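Local coordinates for protein HTH-type transcriptional activator AmpR (Pseudomonas aeruginosa PAO1, PDB 5MMH) that activates transcription of the beta-lactamase gene ampC, its effector domain recognising specific muropeptides derived from the cell wall, at residues A62-G67 with W183-Q188; D113-W118 with V152-A157. All blocks are in the same frame, centred on the assembly; numbering follows the deposited sequence.

Both contacts lie in the effector-binding domain of this LysR-type regulator, the part that recognises muropeptides, and both reach the same mixed sheet. Contact 1 pairs two neighbouring antiparallel strands within it; contact 2 packs the helix 114-121 on strand 153-156, the outermost strand on one side within this chain. Their centres are about 21 Å apart and their nearest atoms about 5 Å apart, without touching. Along the chain contact 2 is nested inside the loop closed by contact 1. Strand 73-86 ties them together, lying between 181-187 and 153-156 in the sheet, and Phe65 of contact 1 touches Arg111, which forms a salt bridge with Glu114 of contact 2.

Contact 1 of 2, residues A62-G67 with W183-Q188; sequences AIRFGG and WLTRLQ
Ala62 to Arg64 run antiparallel to Trp183 to Thr185, with Ala62-Thr185 and Arg64-Trp183 as hydrogen-bonded pairs flanking the non-hydrogen-bonded pair Ile63-Leu184; the short strand axes come within 4.8 Å. The carbonyl of Ala62 is gripped twice by Thr185, whose N and OG1 arrive from opposite faces of the carbonyl plane, OG1 at 2.9 Å from Ala62 O. The threonine torsion, chi1 84°, sets OG1 between its own backbone N and carbonyl carbon, pointing it back at that acceptor. A water joins OG1 to Arg64 NH1 at the guanidinium edge, while Thr185 CG2 lies 4.0 Å from Arg64 CG. The indole of Trp183 turns its NE1 edge to the end of strand 61-66: NE1 bonds to Gly66 O at 2.7 Å, the oxygen slightly tilted out of the ring plane and NE1 above the carbonyl plane, and CZ2 sits 3.3 Å from Gly67 O. At phi 153°, psi -143° a beta carbon on Gly66 would run into the carbonyl oxygen of Phe65. On the other face Ile63 CG1 meets Leu184 CD1 at 3.8 Å. Leu203 of helix 194-215 covers that pair, whereas Ala62 and Thr185 pack on Ile54 of helix 54-57. These adjacent strands belong to the mixed sheet of the periplasmic-binding-protein-like LysR effector domain; backbone hydrogen bonds carry Ile63 on to strand 13-19 and Leu184 on to strand 73-86.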
ATOM      1  N   ALA A  62      11.861  11.832  -6.955  1.00 14.97           N
ATOM      2  CA  ALA A  62      11.126  10.609  -6.664  1.00 14.05           C
ATOM      3  C   ALA A  62      12.084   9.533  -6.168  1.00 14.65           C
ATOM      4  O   ALA A  62      13.100   9.261  -6.814  1.00 20.70           O
ATOM      5  CB  ALA A  62      10.375  10.091  -7.895  1.00 18.04           C
ATOM      6  N   ILE A  63      11.758   8.909  -5.040  1.00 13.98           N
ATOM      7  CA  ILE A  63      12.528   7.789  -4.504  1.00 15.18           C
ATOM      8  C   ILE A  63      11.821   6.500  -4.889  1.00 16.37           C
ATOM      9  O   ILE A  63      10.636   6.315  -4.587  1.00 17.11           O
ATOM     10  CB  ILE A  63      12.681   7.883  -2.980  1.00 18.28           C
ATOM     11  CG1 ILE A  63      13.490   9.126  -2.583  1.00 15.98           C
ATOM     12  CG2 ILE A  63      13.300   6.577  -2.414  1.00 12.22           C
ATOM     13  CD1 ILE A  63      13.480   9.381  -1.062  1.00 11.75           C
ATOM     14  N   ARG A  64      12.519   5.597  -5.561  1.00 25.95           N
ATOM     15  CA  ARG A  64      11.845   4.385  -6.009  1.00 21.57           C
ATOM     16  C   ARG A  64      12.819   3.222  -5.955  1.00 21.82           C
ATOM     17  O   ARG A  64      14.004   3.389  -5.653  1.00 15.18           O
ATOM     18  CB  ARG A  64      11.258   4.584  -7.402  1.00 21.42           C
ATOM     19  CG  ARG A  64      12.263   4.990  -8.416  1.00 21.43           C
ATOM     20  CD  ARG A  64      11.581   5.682  -9.569  1.00 33.84           C
ATOM     21  NE  ARG A  64      10.615   4.805 -10.220  1.00 32.53           N
ATOM     22  CZ  ARG A  64      10.174   4.981 -11.461  1.00 33.55           C
ATOM     23  NH1 ARG A  64      10.613   6.005 -12.186  1.00 17.68           N
ATOM     24  NH2 ARG A  64       9.308   4.118 -11.982  1.00 30.01           N
ATOM     25  N   PHE A  65      12.303   2.034  -6.253  1.00 16.54           N
ATOM     26  CA  PHE A  65      13.035   0.783  -6.112  1.00 19.37           C
ATOM     27  C   PHE A  65      13.286   0.171  -7.486  1.00 18.83           C
ATOM     28  O   PHE A  65      12.372   0.109  -8.310  1.00 18.06           O
ATOM     29  CB  PHE A  65      12.257  -0.207  -5.233  1.00 17.94           C
ATOM     30  CG  PHE A  65      12.875  -1.591  -5.164  1.00 20.12           C
ATOM     31  CD1 PHE A  65      13.814  -1.902  -4.184  1.00 18.53           C
ATOM     32  CD2 PHE A  65      12.521  -2.577  -6.093  1.00 18.20           C
ATOM     33  CE1 PHE A  65      14.394  -3.181  -4.127  1.00 19.02           C
ATOM     34  CE2 PHE A  65      13.077  -3.844  -6.045  1.00 19.39           C
ATOM     35  CZ  PHE A  65      14.023  -4.156  -5.055  1.00 17.55           C
ATOM     36  N   GLY A  66      14.506  -0.301  -7.711  1.00 15.69           N
ATOM     37  CA  GLY A  66      14.850  -1.061  -8.917  1.00 14.60           C
ATOM     38  C   GLY A  66      16.335  -0.896  -9.243  1.00 18.69           C
ATOM     39  O   GLY A  66      17.187  -0.827  -8.385  1.00 14.11           O
ATOM     40  N   GLY A  67      16.608  -0.830 -10.566  1.00 19.56           N
ATOM     41  CA  GLY A  67      17.965  -0.907 -11.064  1.00 17.36           C
ATOM     42  C   GLY A  67      18.632   0.415 -11.326  1.00 26.08           C
ATOM     43  O   GLY A  67      19.816   0.448 -11.688  1.00 26.68           O
ATOM     44  N   TRP A 183      16.602   4.330  -4.848  1.00 12.92           N
ATOM     45  CA  TRP A 183      17.291   5.369  -5.604  1.00 14.96           C
ATOM     46  C   TRP A 183      16.614   6.712  -5.385  1.00 16.86           C
ATOM     47  O   TRP A 183      15.383   6.790  -5.346  1.00 18.58           O
ATOM     48  CB  TRP A 183      17.280   5.060  -7.113  1.00 15.45           C
ATOM     49  CG  TRP A 183      17.926   3.754  -7.470  1.00 15.48           C
ATOM     50  CD1 TRP A 183      17.376   2.502  -7.361  1.00 19.04           C
ATOM     51  CD2 TRP A 183      19.246   3.569  -7.992  1.00 18.47           C
ATOM     52  NE1 TRP A 183      18.277   1.550  -7.786  1.00 20.76           N
ATOM     53  CE2 TRP A 183      19.438   2.178  -8.167  1.00 22.89           C
ATOM     54  CE3 TRP A 183      20.291   4.442  -8.321  1.00 14.81           C
ATOM     55  CZ2 TRP A 183      20.629   1.645  -8.675  1.00 21.91           C
ATOM     56  CZ3 TRP A 183      21.464   3.911  -8.813  1.00 23.70           C
ATOM     57  CH2 TRP A 183      21.628   2.522  -8.980  1.00 22.24           C
ATOM     58  N   LEU A 184      17.404   7.777  -5.279  1.00 13.26           N
ATOM     59  CA  LEU A 184      16.862   9.126  -5.389  1.00 16.81           C
ATOM     60  C   LEU A 184      16.964   9.558  -6.854  1.00 18.93           C
ATOM     61  O   LEU A 184      18.068   9.701  -7.387  1.00 17.99           O
ATOM     62  CB  LEU A 184      17.604  10.085  -4.468  1.00 11.74           C
ATOM     63  CG  LEU A 184      17.174  11.540  -4.590  1.00 13.67           C
ATOM     64  CD1 LEU A 184      15.771  11.762  -3.977  1.00  9.48           C
ATOM     65  CD2 LEU A 184      18.195  12.407  -3.915  1.00 12.26           C
ATOM     66  N   THR A 185      15.822   9.743  -7.513  1.00 12.72           N
ATOM     67  CA  THR A 185      15.796  10.043  -8.936  1.00 13.37           C
ATOM     68  C   THR A 185      15.243  11.440  -9.173  1.00 16.76           C
ATOM     69  O   THR A 185      14.551  12.015  -8.327  1.00 18.40           O
ATOM     70  CB  THR A 185      14.964   9.015  -9.722  1.00 17.72           C
ATOM     71  OG1 THR A 185      13.568   9.357  -9.677  1.00 16.38           O
ATOM     72  CG2 THR A 185      15.156   7.627  -9.155  1.00 22.88           C
ATOM     73  N   ARG A 186      15.565  11.979 -10.347  1.00 16.41           N
ATOM     74  CA  ARG A 186      15.157  13.312 -10.759  1.00 18.26           C
ATOM     75  C   ARG A 186      15.142  13.333 -12.284  1.00 23.06           C
ATOM     76  O   ARG A 186      15.833  12.542 -12.929  1.00 20.15           O
ATOM     77  CB  ARG A 186      16.104  14.375 -10.175  1.00 22.08           C
ATOM     78  CG  ARG A 186      16.409  15.537 -11.074  1.00 31.60           C
ATOM     79  CD  ARG A 186      17.421  16.492 -10.455  1.00 34.19           C
ATOM     80  NE  ARG A 186      18.777  16.074 -10.763  1.00 35.10           N
ATOM     81  CZ  ARG A 186      19.404  16.361 -11.895  1.00 36.33           C
ATOM     82  NH1 ARG A 186      18.790  17.066 -12.831  1.00 33.35           N
ATOM     83  NH2 ARG A 186      20.640  15.930 -12.093  1.00 35.34           N
ATOM     84  N   LEU A 187      14.318  14.208 -12.860  1.00 21.51           N
ATOM     85  CA  LEU A 187      14.286  14.348 -14.313  1.00 30.14           C
ATOM     86  C   LEU A 187      15.547  15.047 -14.806  1.00 23.02           C
ATOM     87  O   LEU A 187      15.970  16.048 -14.227  1.00 21.04           O
ATOM     88  CB  LEU A 187      13.041  15.132 -14.744  1.00 25.14           C
ATOM     89  CG  LEU A 187      11.758  14.308 -14.906  1.00 27.03           C
ATOM     90  CD1 LEU A 187      10.608  15.180 -15.415  1.00 29.84           C
ATOM     91  CD2 LEU A 187      12.011  13.152 -15.842  1.00 22.06           C
ATOM     92  N   GLN A 188      16.140  14.518 -15.888  1.00 26.79           N
ATOM     93  CA  GLN A 188      17.293  15.165 -16.527  1.00 33.85           C
ATOM     94  C   GLN A 188      16.964  16.585 -16.977  1.00 32.67           C
ATOM     95  O   GLN A 188      17.851  17.448 -17.003  1.00 36.61           O
ATOM     96  CB  GLN A 188      17.774  14.347 -17.738  1.00 26.36           C
ATOM     97  CG  GLN A 188      18.989  13.439 -17.500  1.00 41.60           C
ATOM     98  CD  GLN A 188      18.897  12.084 -18.228  1.00 40.84           C
ATOM     99  OE1 GLN A 188      18.010  11.853 -19.054  1.00 48.50           O
ATOM    100  NE2 GLN A 188      19.814  11.186 -17.899  1.00 40.38           N
TER
HETATM  101  O   HOH W   1      12.002   8.302 -11.684  1.00 25.49           O

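Contact 2 of 2, residues D113-W118 with V152-A157; sequences DEWPLW and VALAPA
Leu154 projects from strand 153-156 between the indoles of Trp115 and Trp118. Its CB lies above the rim of the Trp115 indole, 3.6 Å from Trp115 CZ2, on the same side of the ring as CD2. With CG anti to the backbone N (chi1 174°), the branch reaches on to the helix and its two methyls part. CD2 sits over one face of Trp115, 3.7 Å from the centroid of the five-membered ring and only 8° off its normal, a clear CH-pi contact; the same methyl presses on the helix backbone, 3.6 Å from Glu114 C. CD1 goes to the other tryptophan, 3.9 Å from Trp118 CD1. Farther along the Trp115 ring, CH2 meets Val152 CG1 at 3.7 Å, and Val152 O lies at the ring edge near CZ2. The buried indole nitrogens have carbonyl partners, Trp115 NE1 on Leu107 O and Trp118 NE1 on Thr175 O, which should help hold both rings in place. Glu114 adds a polar bridge: a water donates to its OE1 and, at 2.9 Å, to Leu154 O, while OE2 forms a salt bridge with Arg111. Helix segment 114-118 and strand segment 153-156 run nearly perpendicular, at 87°. Ala153 and Ala155 point away, to helix 139-147, so strand 153-156 is covered by helices on both faces, as expected in the alpha/beta, periplasmic-binding-protein-like fold of LysR effector domains.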
ATOM      1  N   ASP A 113      10.368 -12.247 -11.525  1.00 29.87           N
ATOM      2  CA  ASP A 113      11.501 -13.139 -11.348  1.00 43.89           C
ATOM      3  C   ASP A 113      12.066 -13.125  -9.931  1.00 34.60           C
ATOM      4  O   ASP A 113      13.141 -13.678  -9.703  1.00 35.96           O
ATOM      5  CB  ASP A 113      12.599 -12.810 -12.366  1.00 46.28           C
ATOM      6  CG  ASP A 113      12.294 -13.373 -13.755  1.00 60.94           C
ATOM      7  OD1 ASP A 113      12.081 -12.576 -14.695  1.00 69.11           O
ATOM      8  OD2 ASP A 113      12.242 -14.618 -13.900  1.00 63.49           O
ATOM      9  N   GLU A 114      11.360 -12.546  -8.970  1.00 29.06           N
ATOM     10  CA  GLU A 114      11.913 -12.465  -7.626  1.00 26.24           C
ATOM     11  C   GLU A 114      11.887 -13.826  -6.936  1.00 30.07           C
ATOM     12  O   GLU A 114      12.880 -14.242  -6.328  1.00 25.19           O
ATOM     13  CB  GLU A 114      11.151 -11.425  -6.816  1.00 26.37           C
ATOM     14  CG  GLU A 114      11.247 -10.010  -7.384  1.00 26.67           C
ATOM     15  CD  GLU A 114      10.556  -8.967  -6.492  1.00 36.50           C
ATOM     16  OE1 GLU A 114       9.728  -9.361  -5.641  1.00 30.79           O
ATOM     17  OE2 GLU A 114      10.846  -7.755  -6.628  1.00 36.23           O
ATOM     18  N   TRP A 115      10.759 -14.540  -7.023  1.00 26.72           N
ATOM     19  CA  TRP A 115      10.679 -15.864  -6.404  1.00 31.69           C
ATOM     20  C   TRP A 115      11.631 -16.883  -7.023  1.00 25.83           C
ATOM     21  O   TRP A 115      12.293 -17.608  -6.259  1.00 26.19           O
ATOM     22  CB  TRP A 115       9.237 -16.384  -6.433  1.00 26.37           C
ATOM     23  CG  TRP A 115       8.433 -15.910  -5.291  1.00 24.86           C
ATOM     24  CD1 TRP A 115       7.494 -14.941  -5.315  1.00 22.35           C
ATOM     25  CD2 TRP A 115       8.517 -16.365  -3.936  1.00 20.63           C
ATOM     26  NE1 TRP A 115       6.975 -14.757  -4.058  1.00 27.04           N
ATOM     27  CE2 TRP A 115       7.585 -15.625  -3.194  1.00 22.51           C
ATOM     28  CE3 TRP A 115       9.295 -17.327  -3.278  1.00 29.31           C
ATOM     29  CZ2 TRP A 115       7.395 -15.815  -1.827  1.00 25.56           C
ATOM     30  CZ3 TRP A 115       9.118 -17.504  -1.914  1.00 27.27           C
ATOM     31  CH2 TRP A 115       8.168 -16.756  -1.206  1.00 25.40           C
ATOM     32  N   PRO A 116      11.719 -17.042  -8.352  1.00 28.16           N
ATOM     33  CA  PRO A 116      12.753 -17.946  -8.880  1.00 32.42           C
ATOM     34  C   PRO A 116      14.156 -17.514  -8.495  1.00 26.93           C
ATOM     35  O   PRO A 116      14.986 -18.366  -8.160  1.00 34.76           O
ATOM     36  CB  PRO A 116      12.528 -17.912 -10.401  1.00 27.99           C
ATOM     37  CG  PRO A 116      11.608 -16.787 -10.656  1.00 40.61           C
ATOM     38  CD  PRO A 116      10.802 -16.592  -9.412  1.00 30.71           C
ATOM     39  N   LEU A 117      14.441 -16.212  -8.487  1.00 28.84           N
ATOM     40  CA  LEU A 117      15.768 -15.766  -8.065  1.00 29.18           C
ATOM     41  C   LEU A 117      16.049 -16.162  -6.630  1.00 28.66           C
ATOM     42  O   LEU A 117      17.156 -16.605  -6.309  1.00 24.57           O
ATOM     43  CB  LEU A 117      15.906 -14.256  -8.233  1.00 30.60           C
ATOM     44  CG  LEU A 117      16.321 -13.824  -9.643  1.00 38.13           C
ATOM     45  CD1 LEU A 117      16.351 -12.313  -9.784  1.00 35.30           C
ATOM     46  CD2 LEU A 117      17.679 -14.423  -9.977  1.00 33.75           C
ATOM     47  N   TRP A 118      15.048 -16.034  -5.752  1.00 25.78           N
ATOM     48  CA  TRP A 118      15.274 -16.357  -4.350  1.00 23.73           C
ATOM     49  C   TRP A 118      15.453 -17.853  -4.145  1.00 29.82           C
ATOM     50  O   TRP A 118      16.304 -18.272  -3.351  1.00 27.32           O
ATOM     51  CB  TRP A 118      14.124 -15.855  -3.492  1.00 23.12           C
ATOM     52  CG  TRP A 118      14.345 -16.096  -2.019  1.00 23.02           C
ATOM     53  CD1 TRP A 118      14.915 -15.232  -1.131  1.00 25.06           C
ATOM     54  CD2 TRP A 118      13.980 -17.261  -1.265  1.00 22.92           C
ATOM     55  NE1 TRP A 118      14.932 -15.781   0.124  1.00 23.89           N
ATOM     56  CE2 TRP A 118      14.362 -17.026   0.071  1.00 26.09           C
ATOM     57  CE3 TRP A 118      13.360 -18.476  -1.587  1.00 23.54           C
ATOM     58  CZ2 TRP A 118      14.159 -17.966   1.084  1.00 27.74           C
ATOM     59  CZ3 TRP A 118      13.157 -19.415  -0.574  1.00 21.56           C
ATOM     60  CH2 TRP A 118      13.550 -19.151   0.740  1.00 28.33           C
ATOM     61  N   VAL A 152       2.800 -16.436   1.949  1.00 17.92           N
ATOM     62  CA  VAL A 152       4.182 -16.175   2.330  1.00 21.85           C
ATOM     63  C   VAL A 152       4.715 -15.042   1.464  1.00 18.93           C
ATOM     64  O   VAL A 152       4.663 -15.121   0.230  1.00 18.47           O
ATOM     65  CB  VAL A 152       5.043 -17.440   2.200  1.00 25.16           C
ATOM     66  CG1 VAL A 152       6.488 -17.072   2.062  1.00 35.36           C
ATOM     67  CG2 VAL A 152       4.868 -18.301   3.433  1.00 29.77           C
ATOM     68  N   ALA A 153       5.223 -13.988   2.115  1.00 22.01           N
ATOM     69  CA  ALA A 153       5.716 -12.796   1.433  1.00 19.86           C
ATOM     70  C   ALA A 153       7.204 -12.886   1.101  1.00 20.26           C
ATOM     71  O   ALA A 153       7.982 -13.570   1.771  1.00 18.37           O
ATOM     72  CB  ALA A 153       5.472 -11.549   2.279  1.00 16.40           C
ATOM     73  N   LEU A 154       7.587 -12.160   0.053  1.00 19.68           N
ATOM     74  CA  LEU A 154       8.972 -11.974  -0.360  1.00 18.11           C
ATOM     75  C   LEU A 154       9.164 -10.478  -0.567  1.00 22.34           C
ATOM     76  O   LEU A 154       8.644  -9.904  -1.533  1.00 19.97           O
ATOM     77  CB  LEU A 154       9.287 -12.765  -1.631  1.00 17.21           C
ATOM     78  CG  LEU A 154      10.656 -12.564  -2.287  1.00 19.27           C
ATOM     79  CD1 LEU A 154      11.788 -12.978  -1.347  1.00 19.56           C
ATOM     80  CD2 LEU A 154      10.717 -13.341  -3.594  1.00 20.99           C
ATOM     81  N   ALA A 155       9.911  -9.852   0.334  1.00 22.35           N
ATOM     82  CA  ALA A 155       9.913  -8.402   0.461  1.00 21.51           C
ATOM     83  C   ALA A 155      11.211  -7.989   1.144  1.00 24.34           C
ATOM     84  O   ALA A 155      11.944  -8.847   1.660  1.00 21.68           O
ATOM     85  CB  ALA A 155       8.688  -7.926   1.264  1.00 15.32           C
ATOM     86  N   PRO A 156      11.528  -6.688   1.165  1.00 23.00           N
ATOM     87  CA  PRO A 156      12.756  -6.227   1.849  1.00 23.29           C
ATOM     88  C   PRO A 156      12.574  -6.216   3.360  1.00 22.75           C
ATOM     89  O   PRO A 156      11.733  -5.484   3.887  1.00 24.69           O
ATOM     90  CB  PRO A 156      12.959  -4.805   1.303  1.00 23.48           C
ATOM     91  CG  PRO A 156      12.110  -4.716   0.069  1.00 20.53           C
ATOM     92  CD  PRO A 156      10.931  -5.617   0.344  1.00 19.79           C
ATOM     93  N   ALA A 157      13.374  -7.027   4.060  1.00 22.14           N
ATOM     94  CA  ALA A 157      13.301  -7.078   5.524  1.00 30.99           C
ATOM     95  C   ALA A 157      13.541  -5.710   6.142  1.00 27.27           C
ATOM     96  O   ALA A 157      12.909  -5.349   7.142  1.00 26.52           O
ATOM     97  CB  ALA A 157      14.331  -8.067   6.086  1.00 28.32           C
TER
HETATM   98  O   HOH W   2       8.239  -7.688  -3.410  1.00 29.54           O